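Local coordinates for protein SSD1 (Saccharomyces cerevisiae S288C, PDB 7AM1) that binds regulatory elements in mRNA untranslated regions and represses translation of those mRNAs, as a pseudonuclease of the RNase II family, at residues Tyr354-Asn357 with Glu363-Ile366; Glu377-Val382 with Leu438-Gly443; Ser303-Ile308 with Ile318-Asn323; Leu537-Arg542 with Ala709-Ile714; Tyr597-Asn602 with Lys609-Ile614. All blocks are in the same frame, centred on the assembly; numbering follows the deposited sequence.

Contact 1 of 5, residues Tyr354-Asn357 with Glu363-Ile366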
# COMPACT_ATOMS: atom_id res chain seq x y z
N TYR A 354 11.96 -39.89 -3.93
CA TYR A 354 12.42 -39.45 -2.62
C TYR A 354 11.43 -38.54 -1.90
O TYR A 354 11.62 -38.27 -0.71
CB TYR A 354 13.76 -38.73 -2.75
N ARG A 355 10.39 -38.05 -2.57
CA ARG A 355 9.48 -37.09 -1.97
C ARG A 355 8.43 -37.79 -1.12
O ARG A 355 7.97 -38.89 -1.46
CB ARG A 355 8.80 -36.25 -3.05
CG ARG A 355 9.77 -35.64 -4.05
CD ARG A 355 9.10 -34.62 -4.96
NE ARG A 355 10.06 -33.65 -5.47
CZ ARG A 355 10.10 -32.37 -5.14
NH1 ARG A 355 9.20 -31.84 -4.31
NH2 ARG A 355 11.04 -31.59 -5.66
N ARG A 356 8.06 -37.16 -0.00
CA ARG A 356 6.96 -37.68 0.79
C ARG A 356 5.69 -37.63 -0.04
O ARG A 356 5.33 -36.58 -0.57
CB ARG A 356 6.79 -36.89 2.09
CG ARG A 356 5.66 -37.41 2.98
CD ARG A 356 5.74 -36.86 4.40
NE ARG A 356 4.57 -37.24 5.19
CZ ARG A 356 4.28 -36.75 6.40
NH1 ARG A 356 5.07 -35.85 6.97
NH2 ARG A 356 3.19 -37.16 7.03
N ASN A 357 5.02 -38.77 -0.16
CA ASN A 357 3.93 -38.91 -1.12
C ASN A 357 2.59 -38.68 -0.42
O ASN A 357 2.27 -39.36 0.56
CB ASN A 357 3.96 -40.28 -1.78
CG ASN A 357 3.02 -40.37 -2.96
OD1 ASN A 357 1.81 -40.36 -2.79
ND2 ASN A 357 3.59 -40.46 -4.16
N GLU A 363 -6.13 -41.66 1.83
CA GLU A 363 -5.50 -41.24 3.08
C GLU A 363 -5.51 -39.73 3.29
O GLU A 363 -5.55 -39.29 4.43
CB GLU A 363 -4.05 -41.72 3.14
CG GLU A 363 -3.86 -43.22 3.07
CD GLU A 363 -4.37 -43.95 4.30
OE1 GLU A 363 -4.39 -43.35 5.40
OE2 GLU A 363 -4.74 -45.14 4.18
N TYR A 364 -5.46 -38.95 2.21
CA TYR A 364 -5.38 -37.50 2.30
C TYR A 364 -6.42 -36.89 1.38
O TYR A 364 -6.54 -37.30 0.22
CB TYR A 364 -3.98 -37.00 1.92
CG TYR A 364 -2.89 -37.58 2.79
CD1 TYR A 364 -2.59 -37.03 4.02
CD2 TYR A 364 -2.17 -38.69 2.37
CE1 TYR A 364 -1.60 -37.55 4.82
CE2 TYR A 364 -1.18 -39.24 3.17
CZ TYR A 364 -0.90 -38.66 4.39
OH TYR A 364 0.08 -39.19 5.19
N ASN A 365 -7.19 -35.95 1.92
CA ASN A 365 -8.16 -35.17 1.15
C ASN A 365 -7.59 -33.76 1.03
O ASN A 365 -7.91 -32.87 1.82
CB ASN A 365 -9.53 -35.18 1.82
CG ASN A 365 -10.59 -34.51 0.96
OD1 ASN A 365 -10.29 -33.84 -0.03
ND2 ASN A 365 -11.85 -34.69 1.34
N ILE A 366 -6.71 -33.58 0.06
CA ILE A 366 -6.04 -32.30 -0.15
C ILE A 366 -6.92 -31.43 -1.03
O ILE A 366 -7.37 -31.85 -2.10
CB ILE A 366 -4.66 -32.51 -0.79
CG1 ILE A 366 -3.72 -33.19 0.20
CG2 ILE A 366 -4.06 -31.17 -1.21
CD1 ILE A 366 -2.48 -33.78 -0.43
O HOH W 1 0.67 -38.18 7.32

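Contact 2 of 5, residues Glu377-Val382 with Leu438-Gly443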
# COMPACT_ATOMS: atom_id res chain seq x y z
N GLU A 377 -1.46 -22.08 -5.91
CA GLU A 377 -0.11 -22.41 -5.50
C GLU A 377 -0.03 -22.94 -4.07
O GLU A 377 1.07 -23.24 -3.60
CB GLU A 377 0.81 -21.19 -5.66
CG GLU A 377 0.45 -19.95 -4.86
CD GLU A 377 1.34 -18.77 -5.22
OE1 GLU A 377 2.56 -18.98 -5.35
OE2 GLU A 377 0.84 -17.63 -5.40
N PHE A 378 -1.16 -23.08 -3.39
CA PHE A 378 -1.20 -23.52 -2.00
C PHE A 378 -2.34 -24.50 -1.82
O PHE A 378 -3.43 -24.29 -2.36
CB PHE A 378 -1.38 -22.32 -1.07
CG PHE A 378 -1.35 -22.67 0.39
CD1 PHE A 378 -0.15 -22.92 1.02
CD2 PHE A 378 -2.52 -22.71 1.13
CE1 PHE A 378 -0.12 -23.23 2.37
CE2 PHE A 378 -2.49 -23.00 2.47
CZ PHE A 378 -1.28 -23.26 3.09
N ALA A 379 -2.08 -25.58 -1.09
CA ALA A 379 -3.08 -26.61 -0.85
C ALA A 379 -2.96 -27.09 0.60
O ALA A 379 -1.90 -26.96 1.22
CB ALA A 379 -2.92 -27.78 -1.82
N LEU A 380 -4.05 -27.65 1.11
CA LEU A 380 -4.11 -28.06 2.50
C LEU A 380 -4.77 -29.42 2.64
O LEU A 380 -5.58 -29.82 1.79
CB LEU A 380 -4.93 -27.07 3.35
CG LEU A 380 -4.39 -25.69 3.68
CD1 LEU A 380 -5.53 -24.85 4.25
CD2 LEU A 380 -3.23 -25.80 4.65
N HIS A 381 -4.43 -30.12 3.72
CA HIS A 381 -5.24 -31.24 4.17
C HIS A 381 -5.30 -31.20 5.69
O HIS A 381 -4.42 -30.64 6.34
CB HIS A 381 -4.71 -32.60 3.68
CG HIS A 381 -3.51 -33.11 4.42
ND1 HIS A 381 -2.23 -33.00 3.93
CD2 HIS A 381 -3.41 -33.80 5.58
CE1 HIS A 381 -1.39 -33.58 4.76
NE2 HIS A 381 -2.07 -34.07 5.78
N VAL A 382 -6.37 -31.76 6.23
CA VAL A 382 -6.50 -32.00 7.66
C VAL A 382 -6.85 -33.47 7.81
O VAL A 382 -7.70 -33.99 7.07
CB VAL A 382 -7.55 -31.10 8.32
CG1 VAL A 382 -7.87 -31.59 9.72
CG2 VAL A 382 -7.09 -29.66 8.36
N LEU A 438 1.89 -25.48 -13.85
CA LEU A 438 2.22 -25.73 -12.45
C LEU A 438 1.07 -25.46 -11.49
O LEU A 438 1.18 -25.82 -10.31
CB LEU A 438 3.44 -24.89 -12.04
CG LEU A 438 4.71 -25.12 -12.86
CD1 LEU A 438 5.90 -24.49 -12.15
CD2 LEU A 438 4.96 -26.59 -13.14
N SER A 439 0.00 -24.81 -11.93
CA SER A 439 -1.13 -24.53 -11.05
C SER A 439 -1.71 -25.84 -10.53
O SER A 439 -2.03 -26.75 -11.30
CB SER A 439 -2.20 -23.74 -11.80
OG SER A 439 -3.31 -23.44 -10.96
N LEU A 440 -1.85 -25.93 -9.21
CA LEU A 440 -2.41 -27.13 -8.59
C LEU A 440 -3.83 -27.37 -9.08
O LEU A 440 -4.64 -26.44 -9.16
CB LEU A 440 -2.40 -26.99 -7.07
CG LEU A 440 -1.04 -26.67 -6.44
CD1 LEU A 440 -1.19 -26.40 -4.95
CD2 LEU A 440 -0.06 -27.81 -6.69
N ALA A 441 -4.15 -28.62 -9.40
CA ALA A 441 -5.47 -28.96 -9.90
C ALA A 441 -5.83 -30.38 -9.48
O ALA A 441 -4.93 -31.22 -9.35
CB ALA A 441 -5.55 -28.84 -11.43
N PRO A 442 -7.11 -30.67 -9.27
CA PRO A 442 -7.49 -32.03 -8.90
C PRO A 442 -7.03 -33.04 -9.94
O PRO A 442 -7.08 -32.79 -11.14
CB PRO A 442 -9.02 -31.97 -8.81
CG PRO A 442 -9.32 -30.54 -8.53
CD PRO A 442 -8.27 -29.75 -9.26
N GLY A 443 -6.57 -34.20 -9.45
CA GLY A 443 -6.10 -35.26 -10.31
C GLY A 443 -4.72 -35.06 -10.88
O GLY A 443 -4.16 -36.00 -11.46

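Contact 3 of 5, residues Ser303-Ile308 with Ile318-Asn323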
# COMPACT_ATOMS: atom_id res chain seq x y z
N SER A 303 10.23 6.61 -23.31
CA SER A 303 9.09 6.20 -24.11
C SER A 303 8.05 7.31 -24.14
O SER A 303 8.01 8.19 -23.28
CB SER A 303 8.46 4.92 -23.56
OG SER A 303 9.43 3.89 -23.41
N GLU A 304 7.22 7.26 -25.18
CA GLU A 304 5.97 8.01 -25.25
C GLU A 304 4.83 7.00 -25.09
O GLU A 304 4.69 6.10 -25.92
CB GLU A 304 5.84 8.76 -26.57
CG GLU A 304 4.59 9.62 -26.67
CD GLU A 304 4.52 10.38 -27.98
OE1 GLU A 304 5.54 10.40 -28.71
OE2 GLU A 304 3.46 10.97 -28.28
N LEU A 305 4.04 7.16 -24.04
CA LEU A 305 3.03 6.16 -23.72
C LEU A 305 1.72 6.38 -24.48
O LEU A 305 1.08 5.41 -24.89
CB LEU A 305 2.76 6.16 -22.21
CG LEU A 305 3.92 5.74 -21.32
CD1 LEU A 305 3.45 5.65 -19.87
CD2 LEU A 305 4.54 4.42 -21.77
N GLY A 306 1.31 7.63 -24.66
CA GLY A 306 0.08 7.95 -25.36
C GLY A 306 -0.73 8.96 -24.59
O GLY A 306 -0.23 9.66 -23.71
N ASP A 307 -2.02 9.03 -24.93
CA ASP A 307 -2.90 10.03 -24.34
C ASP A 307 -3.07 9.80 -22.85
O ASP A 307 -3.23 8.67 -22.38
CB ASP A 307 -4.26 10.01 -25.04
CG ASP A 307 -4.19 10.52 -26.48
OD1 ASP A 307 -3.25 11.28 -26.80
OD2 ASP A 307 -5.08 10.16 -27.28
N ILE A 308 -3.04 10.90 -22.10
CA ILE A 308 -2.97 10.85 -20.64
C ILE A 308 -4.20 10.18 -20.03
O ILE A 308 -4.11 9.55 -18.97
CB ILE A 308 -2.77 12.27 -20.09
CG1 ILE A 308 -2.47 12.24 -18.60
CG2 ILE A 308 -4.00 13.12 -20.36
CD1 ILE A 308 -2.03 13.58 -18.05
N ILE A 318 1.01 3.43 -15.03
CA ILE A 318 1.19 2.97 -13.65
C ILE A 318 2.26 1.90 -13.59
O ILE A 318 3.12 1.91 -12.70
CB ILE A 318 -0.15 2.46 -13.08
CG1 ILE A 318 -1.09 3.65 -12.83
CG2 ILE A 318 0.09 1.64 -11.80
CD1 ILE A 318 -2.52 3.26 -12.55
N LEU A 319 2.25 0.96 -14.54
CA LEU A 319 3.23 -0.12 -14.53
C LEU A 319 4.64 0.43 -14.76
O LEU A 319 5.58 0.07 -14.04
CB LEU A 319 2.87 -1.16 -15.59
CG LEU A 319 1.70 -2.08 -15.25
CD1 LEU A 319 1.28 -2.88 -16.48
CD2 LEU A 319 2.05 -3.03 -14.11
N ARG A 320 4.81 1.28 -15.78
CA ARG A 320 6.13 1.82 -16.09
C ARG A 320 6.66 2.69 -14.96
O ARG A 320 7.85 2.65 -14.64
CB ARG A 320 6.10 2.65 -17.37
CG ARG A 320 5.59 2.00 -18.63
CD ARG A 320 6.55 1.01 -19.21
NE ARG A 320 5.91 0.26 -20.29
CZ ARG A 320 5.83 0.70 -21.55
NH1 ARG A 320 6.37 1.86 -21.88
NH2 ARG A 320 5.23 -0.04 -22.47
N ASP A 321 5.79 3.53 -14.39
CA ASP A 321 6.22 4.39 -13.29
C ASP A 321 6.72 3.57 -12.13
O ASP A 321 7.57 4.03 -11.35
CB ASP A 321 5.07 5.29 -12.83
CG ASP A 321 5.54 6.40 -11.91
OD1 ASP A 321 6.55 7.06 -12.22
OD2 ASP A 321 4.87 6.62 -10.87
N ASN A 322 6.20 2.36 -11.97
CA ASN A 322 6.66 1.43 -10.95
C ASN A 322 7.62 0.38 -11.51
O ASN A 322 7.77 -0.69 -10.91
CB ASN A 322 5.46 0.80 -10.27
CG ASN A 322 4.71 1.80 -9.41
OD1 ASN A 322 5.18 2.19 -8.34
ND2 ASN A 322 3.55 2.25 -9.89
N ASN A 323 8.26 0.66 -12.65
CA ASN A 323 9.44 -0.08 -13.11
C ASN A 323 9.11 -1.48 -13.61
O ASN A 323 9.97 -2.37 -13.60
CB ASN A 323 10.49 -0.15 -12.01
CG ASN A 323 10.91 1.22 -11.53
OD1 ASN A 323 11.58 1.95 -12.25
ND2 ASN A 323 10.45 1.61 -10.34

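Contact 4 of 5, residues Leu537-Arg542 with Ala709-Ile714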
# COMPACT_ATOMS: atom_id res chain seq x y z
N LEU A 537 -12.01 -3.12 -4.74
CA LEU A 537 -12.10 -1.66 -4.85
C LEU A 537 -11.88 -1.00 -3.50
O LEU A 537 -11.48 0.17 -3.44
CB LEU A 537 -13.45 -1.28 -5.44
CG LEU A 537 -13.52 -0.05 -6.34
CD1 LEU A 537 -12.55 -0.15 -7.52
CD2 LEU A 537 -14.97 0.12 -6.83
N ASN A 538 -12.13 -1.71 -2.41
CA ASN A 538 -11.95 -1.19 -1.06
C ASN A 538 -10.78 -1.92 -0.41
O ASN A 538 -10.86 -3.13 -0.18
CB ASN A 538 -13.22 -1.34 -0.23
CG ASN A 538 -13.17 -0.59 1.08
OD1 ASN A 538 -12.09 -0.23 1.56
ND2 ASN A 538 -14.33 -0.35 1.67
N ILE A 539 -9.70 -1.19 -0.11
CA ILE A 539 -8.53 -1.80 0.50
C ILE A 539 -8.85 -2.36 1.88
O ILE A 539 -8.07 -3.17 2.41
CB ILE A 539 -7.37 -0.79 0.59
CG1 ILE A 539 -7.81 0.48 1.32
CG2 ILE A 539 -6.87 -0.44 -0.80
CD1 ILE A 539 -6.64 1.38 1.70
N LEU A 540 -9.96 -1.96 2.48
CA LEU A 540 -10.32 -2.47 3.80
C LEU A 540 -10.97 -3.85 3.75
O LEU A 540 -11.05 -4.51 4.79
CB LEU A 540 -11.27 -1.48 4.48
CG LEU A 540 -10.71 -0.09 4.76
CD1 LEU A 540 -11.80 0.83 5.33
CD2 LEU A 540 -9.52 -0.16 5.70
N ASP A 541 -11.42 -4.30 2.58
CA ASP A 541 -12.14 -5.56 2.49
C ASP A 541 -11.20 -6.74 2.75
O ASP A 541 -10.09 -6.80 2.21
CB ASP A 541 -12.79 -5.72 1.11
CG ASP A 541 -14.02 -4.83 0.91
OD1 ASP A 541 -14.38 -4.04 1.81
OD2 ASP A 541 -14.62 -4.93 -0.18
N ARG A 542 -11.65 -7.66 3.61
CA ARG A 542 -11.02 -8.96 3.80
C ARG A 542 -12.15 -9.91 4.17
O ARG A 542 -13.04 -9.54 4.95
CB ARG A 542 -9.97 -8.96 4.91
CG ARG A 542 -8.83 -7.99 4.75
CD ARG A 542 -7.84 -8.42 3.67
NE ARG A 542 -6.79 -7.41 3.52
CZ ARG A 542 -5.70 -7.57 2.78
NH1 ARG A 542 -5.50 -8.69 2.10
NH2 ARG A 542 -4.81 -6.59 2.72
N ALA A 709 1.71 0.09 -7.46
CA ALA A 709 0.91 -0.10 -8.66
C ALA A 709 -0.50 -0.57 -8.32
O ALA A 709 -1.48 -0.06 -8.87
CB ALA A 709 1.59 -1.11 -9.59
N GLN A 710 -0.61 -1.51 -7.38
CA GLN A 710 -1.92 -2.04 -7.03
C GLN A 710 -2.83 -0.94 -6.49
O GLN A 710 -3.97 -0.78 -6.94
CB GLN A 710 -1.78 -3.19 -6.03
CG GLN A 710 -3.09 -3.64 -5.40
CD GLN A 710 -2.97 -4.95 -4.66
OE1 GLN A 710 -3.21 -5.04 -3.45
NE2 GLN A 710 -2.59 -6.00 -5.38
N GLU A 711 -2.33 -0.14 -5.54
CA GLU A 711 -3.17 0.90 -4.96
C GLU A 711 -3.44 2.03 -5.95
O GLU A 711 -4.52 2.63 -5.91
CB GLU A 711 -2.51 1.44 -3.69
CG GLU A 711 -2.44 0.38 -2.59
CD GLU A 711 -2.83 0.89 -1.21
OE1 GLU A 711 -2.71 2.12 -0.97
OE2 GLU A 711 -3.26 0.07 -0.38
N GLN A 712 -2.48 2.35 -6.81
CA GLN A 712 -2.71 3.37 -7.83
C GLN A 712 -3.80 2.95 -8.79
O GLN A 712 -4.62 3.77 -9.22
CB GLN A 712 -1.41 3.66 -8.57
CG GLN A 712 -0.45 4.54 -7.77
CD GLN A 712 0.95 4.57 -8.35
OE1 GLN A 712 1.20 4.08 -9.45
NE2 GLN A 712 1.88 5.15 -7.60
N ALA A 713 -3.83 1.67 -9.15
CA ALA A 713 -4.85 1.17 -10.06
C ALA A 713 -6.21 1.10 -9.38
O ALA A 713 -7.24 1.41 -9.99
CB ALA A 713 -4.44 -0.19 -10.62
N ILE A 714 -6.24 0.70 -8.10
CA ILE A 714 -7.49 0.78 -7.34
C ILE A 714 -8.00 2.22 -7.32
O ILE A 714 -9.18 2.48 -7.57
CB ILE A 714 -7.28 0.26 -5.91
CG1 ILE A 714 -7.01 -1.25 -5.91
CG2 ILE A 714 -8.48 0.61 -5.05
CD1 ILE A 714 -6.53 -1.77 -4.56

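Contact 5 of 5, residues Tyr597-Asn602 with Lys609-Ile614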
# COMPACT_ATOMS: atom_id res chain seq x y z
N TYR A 597 -9.31 6.39 24.42
CA TYR A 597 -8.75 5.06 24.60
C TYR A 597 -7.36 5.18 25.22
O TYR A 597 -6.50 5.89 24.68
CB TYR A 597 -8.66 4.32 23.26
CG TYR A 597 -10.00 4.10 22.59
CD1 TYR A 597 -10.54 5.04 21.72
CD2 TYR A 597 -10.73 2.94 22.83
CE1 TYR A 597 -11.76 4.83 21.11
CE2 TYR A 597 -11.95 2.73 22.22
CZ TYR A 597 -12.46 3.67 21.37
OH TYR A 597 -13.68 3.45 20.77
N ASN A 598 -7.15 4.49 26.33
CA ASN A 598 -5.90 4.58 27.07
C ASN A 598 -5.23 3.21 27.18
O ASN A 598 -4.54 2.93 28.17
CB ASN A 598 -6.12 5.18 28.46
CG ASN A 598 -6.81 6.54 28.41
OD1 ASN A 598 -8.00 6.65 28.71
ND2 ASN A 598 -6.07 7.57 28.02
N PHE A 599 -5.40 2.36 26.17
CA PHE A 599 -4.81 1.03 26.23
C PHE A 599 -3.31 1.09 25.96
O PHE A 599 -2.78 2.08 25.44
CB PHE A 599 -5.50 0.08 25.24
CG PHE A 599 -5.47 0.55 23.81
CD1 PHE A 599 -4.31 0.45 23.05
CD2 PHE A 599 -6.61 1.05 23.21
CE1 PHE A 599 -4.29 0.87 21.74
CE2 PHE A 599 -6.59 1.47 21.90
CZ PHE A 599 -5.43 1.38 21.16
N ASP A 600 -2.63 0.01 26.32
CA ASP A 600 -1.17 -0.03 26.26
C ASP A 600 -0.70 -0.11 24.81
O ASP A 600 -1.24 -0.89 24.01
CB ASP A 600 -0.66 -1.23 27.06
CG ASP A 600 0.85 -1.41 26.95
OD1 ASP A 600 1.54 -0.47 26.51
OD2 ASP A 600 1.34 -2.51 27.30
N THR A 601 0.30 0.70 24.47
CA THR A 601 0.87 0.74 23.13
C THR A 601 2.36 0.40 23.13
O THR A 601 3.03 0.59 22.11
CB THR A 601 0.66 2.11 22.49
OG1 THR A 601 1.35 3.12 23.24
CG2 THR A 601 -0.82 2.46 22.42
N ASN A 602 2.89 -0.10 24.25
CA ASN A 602 4.32 -0.36 24.38
C ASN A 602 4.78 -1.61 23.62
O ASN A 602 5.99 -1.76 23.40
CB ASN A 602 4.69 -0.50 25.86
N LYS A 609 -4.23 -5.74 20.47
CA LYS A 609 -5.37 -6.16 21.27
C LYS A 609 -6.28 -4.99 21.60
O LYS A 609 -7.51 -5.13 21.63
CB LYS A 609 -4.87 -6.82 22.56
CG LYS A 609 -4.27 -8.20 22.37
CD LYS A 609 -3.88 -8.81 23.71
CE LYS A 609 -3.01 -10.03 23.52
NZ LYS A 609 -2.29 -10.42 24.78
N GLY A 610 -5.70 -3.81 21.86
CA GLY A 610 -6.51 -2.64 22.14
C GLY A 610 -7.36 -2.23 20.96
O GLY A 610 -8.53 -1.88 21.12
N VAL A 611 -6.79 -2.28 19.76
CA VAL A 611 -7.54 -1.94 18.55
C VAL A 611 -8.64 -2.97 18.31
O VAL A 611 -9.81 -2.61 18.08
CB VAL A 611 -6.59 -1.83 17.35
CG1 VAL A 611 -7.37 -1.57 16.07
CG2 VAL A 611 -5.57 -0.72 17.56
N LEU A 612 -8.30 -4.26 18.37
CA LEU A 612 -9.28 -5.31 18.10
C LEU A 612 -10.42 -5.31 19.11
O LEU A 612 -11.50 -5.83 18.79
CB LEU A 612 -8.58 -6.67 18.08
CG LEU A 612 -7.57 -6.86 16.94
CD1 LEU A 612 -6.88 -8.20 17.08
CD2 LEU A 612 -8.23 -6.76 15.58
N LYS A 613 -10.23 -4.74 20.30
CA LYS A 613 -11.29 -4.70 21.30
C LYS A 613 -12.38 -3.69 20.97
O LYS A 613 -13.47 -3.77 21.55
CB LYS A 613 -10.71 -4.33 22.68
CG LYS A 613 -10.54 -5.49 23.65
CD LYS A 613 -10.94 -5.08 25.06
N ILE A 614 -12.12 -2.75 20.07
CA ILE A 614 -13.07 -1.67 19.79
C ILE A 614 -14.29 -2.24 19.08
O ILE A 614 -14.18 -2.81 17.99
CB ILE A 614 -12.40 -0.56 18.98
CG1 ILE A 614 -11.19 -0.01 19.74
CG2 ILE A 614 -13.39 0.56 18.68
CD1 ILE A 614 -10.39 1.00 18.96

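Contact 1 of 5, residues Tyr354-Asn357 with Glu363-Ile366
Arg356 and Tyr364 meet at the edge of the mixed sheet of the RNB domain. Arg356 lies on strand 356-358, an outermost strand of that sheet. Tyr364 sits in the loop that leads to strand 367-370. The two side chains approach across each other at about a right angle. Their flat groups are turned 74° apart, so there is no stacking. Arg356 starts with CG opposite the backbone N (chi1 -179°), and the chain then runs extended to NE. This brings the guanidinium beside the tyrosine hydroxyl. Arg356 NH2 lies 4.1 Å from Tyr364 OH, too far for a direct hydrogen bond. The hydroxyl sits at the edge of the guanidinium, near its plane. A water lies at the edge of both flat groups, in plane with each. Its bond to Arg356 NH2 is weak at 2.7 Å, and its approach to Tyr364 OH is too short to be trusted, so the bridge between them is doubtful.

Each side chain also has neighbours beyond the two segments. Arg356 makes a cation-pi contact with Trp466. Tyr364 packs edge-to-face on the rings of His381 and Phe358. Little surface is buried, 77 Å² in all, as suits a contact at the protein surface. The carbonyl of Asn357 adds a looser touch, oblique to the tyrosine ring, with Asn357 O 4.3 Å from Tyr364 CE2.

Contact 2 of 5, residues Glu377-Val382 with Leu438-Gly443
Strand 378-384 and the loop after helix 432-438 come together at one end, where the CA atoms of Glu377 and Ser439 are 6.0 Å apart. Ser439 is the residue at which the chain leaves the helical path. No backbone hydrogen bond joins the two segments.

Leu440 does the reaching. Its CB points toward the strand, and CG lies opposite the carbonyl carbon (chi1 -55°). With chi2 near 174° as well, CD1 comes down on Glu377 to Ala379. One methyl therefore makes all the close approaches. It is 3.8 Å from Ala379 CB, a contact between two apolar side chains. The same Leu440 CD1 lies 3.7 Å from Phe378 N. It also lies 3.8 Å from Glu377 C, so it rests on the peptide link between Glu377 and Phe378. Leu440 also touches Val397 on the neighbouring strand 389-397.

The side chains of Glu377 and Phe378 set off away from the loop. Phe378 packs on Ile552 and Lys553 of helix 544-568. The carboxylate of Glu377 is buried and held by hydrogen bonds from Met664 N to OE1 and from Trp374 NE1 to OE2. On the loop side, Ser439 OG is hydrogen-bonded to Ser376 N, a polar tie to the residue before Glu377.

All four touching residues are buried. The arrangement is that of a sheet with cover on both faces: helix 544-568 packs on one face of the strand, and the loop with Leu440 lies on the other, within the RNB domain.

Contact 3 of 5, residues Ser303-Ile308 with Ile318-Asn323
Arg320 reaches from helix 311-321 to Leu305 on strand 298-307, the outermost strand of the five-stranded antiparallel sheet of cold-shock domain 2, an OB-type fold. Its CB points toward the strand. At CG the chain already meets the strand, with Arg320 CG 4.1 Å from Leu305 CD2. A bend follows at the second torsion (chi2 -73°). It folds the chain over so that arginine and leucine slide past each other in opposite directions. The NE atom turns to its own helix, in a salt bridge with Asp316 OD1. This probably helps to hold the head group here.

Beyond NE, Arg320 CZ is 3.9 Å from Leu305 CD2. The methyl approaches the guanidinium obliquely. Arg320 NH1 is modelled only 3.1 Å from Leu305 CD2, which is too tight to be trusted in detail. Arg320 NH1 also comes to 4.0 Å from Ser303 OG, with no hydrogen bond. The leucine itself is lodged among helix residues, touching Thr313, Asp316 and Ser317.

Just past Arg320 the helix ends in a Schellman motif, with Asn323 at positive phi as its C-prime residue. Asn323 N bonds to Arg320 O, and Phe324 N to Leu319 O. The preceding turn is gripped by Asn322. Its amide ND2 gives a 2.9 Å bond to Ile318 O, at an N-H...O angle of 153°. Asn322 N reaches Ile318 O from the opposite face of the carbonyl plane.

Contact 4 of 5, residues Leu537-Arg542 with Ala709-Ile714
Ile539 faces Glu711 and Ile714 with its first torsion in the crowded position: CG1 stands between the backbone N and the carbonyl carbon (chi1 55°), which leaves CG2 on the backbone N side. Glu711 bends at its second torsion (chi2 -136°), and this swings its carboxylate across to the isoleucine. The contact joins a type I beta turn of the RNB domain, Asn538 to Asp541, to the long helix 689-725.

The branch methyl of Ile539 is the meeting point. Ile539 CG2 lies 3.7 Å from Glu711 OE2, where the two side chains cross at about a right angle. The same Ile539 CG2 lies 4.0 Å from Ile714 CD1, an apolar contact. Ile714 thus spans two residues of the loop. Its long branch ends at Ile539. Its short branch rests on the backbone, with Ile714 CG2 3.4 Å from Leu537 O.

Leu537 starts away from this helix segment, but its end comes round to the helix further on, touching Leu717, Leu718 and Thr721. Ile539 is covered further by Leu524 and Leu189. Three of the four touching residues are buried, and Glu711 is partly exposed. A bound pentaethylene glycol, probably from the crystallisation liquor, lies about 4 Å from the Glu711 side chain.

The turn is braced from within. Asp541 N bonds to Asn538 O at 3.0 Å. Asn538 also forms an Asx turn. Leu540 N gives a 2.9 Å hydrogen bond to Asn538 OD1, approaching from above the plane of that side-chain carbonyl.

Contact 5 of 5, residues Tyr597-Asn602 with Lys609-Ile614
Next to the Phe599–Gly610 contact, the shortest polar bond runs from Asn602 N to Asp600 OD1, at 2.7 Å and 167°. It forms an Asx turn, and the backbone N-H comes from above the carboxylate plane. The turn lies in the loop before helix 604-612, and the loop folds back over Gly610 and Val611 of that helix.

Phe599 lies flat on the helix backbone. Its CG stands between the backbone N and the carbonyl carbon (chi1 57°), which brings a ring face down on Gly610. Gly610 CA sits 3.8 Å from the centre of the Phe599 ring, almost straight above it, in a CH-pi contact. Gly610 has no side chain, and this lets the ring come so near the main chain. Towards the rim of the same face, Phe599 CZ is 4.1 Å from Val611 N. Phe599 CZ also touches Val611 CG2 at 4.2 Å.

Tyr597 packs on Ile614. Ile614 CD1 lies over one face of the Tyr597 ring, 4.3 Å from its centre, and makes a second CH-pi contact. The other branch is used too: Ile614 CG2 is 3.6 Å from Tyr597 OH. Helix 617-629 closes this side, with Ile623 touching Tyr597, Val611 and Ile614. Helix 582-595 adds Ile592 against Phe599.

No hydrogen bond crosses between the two segments. Loop and helix are therefore joined by ring faces and aliphatic carbon, while the Asx-turn hydrogen bond shapes the loop itself.

Contacts 1 and 2 share one RNB sheet, with centres 11 Å apart. They touch directly: Ile366 CG2 is 3.6 Å from Ala379 CB, and Ile366 CG1 is 3.7 Å from His381 CB. Contact 3 belongs to cold-shock domain 2 and meets contact 4 at helix 689-725. There Asn322 ND2 lies 3.0 Å from Gln712 OE1, a probable hydrogen bond, and Ile318 packs on Ala709. Contact 5 falls inside the long loop closed by contact 4, but their centres are 26 Å apart. Contact 4 lies nearest the middle of the chain, about 8 Å from its centre. Contacts 3 and 5 stand on opposite sides of the chain's centre, 43 Å apart between centres.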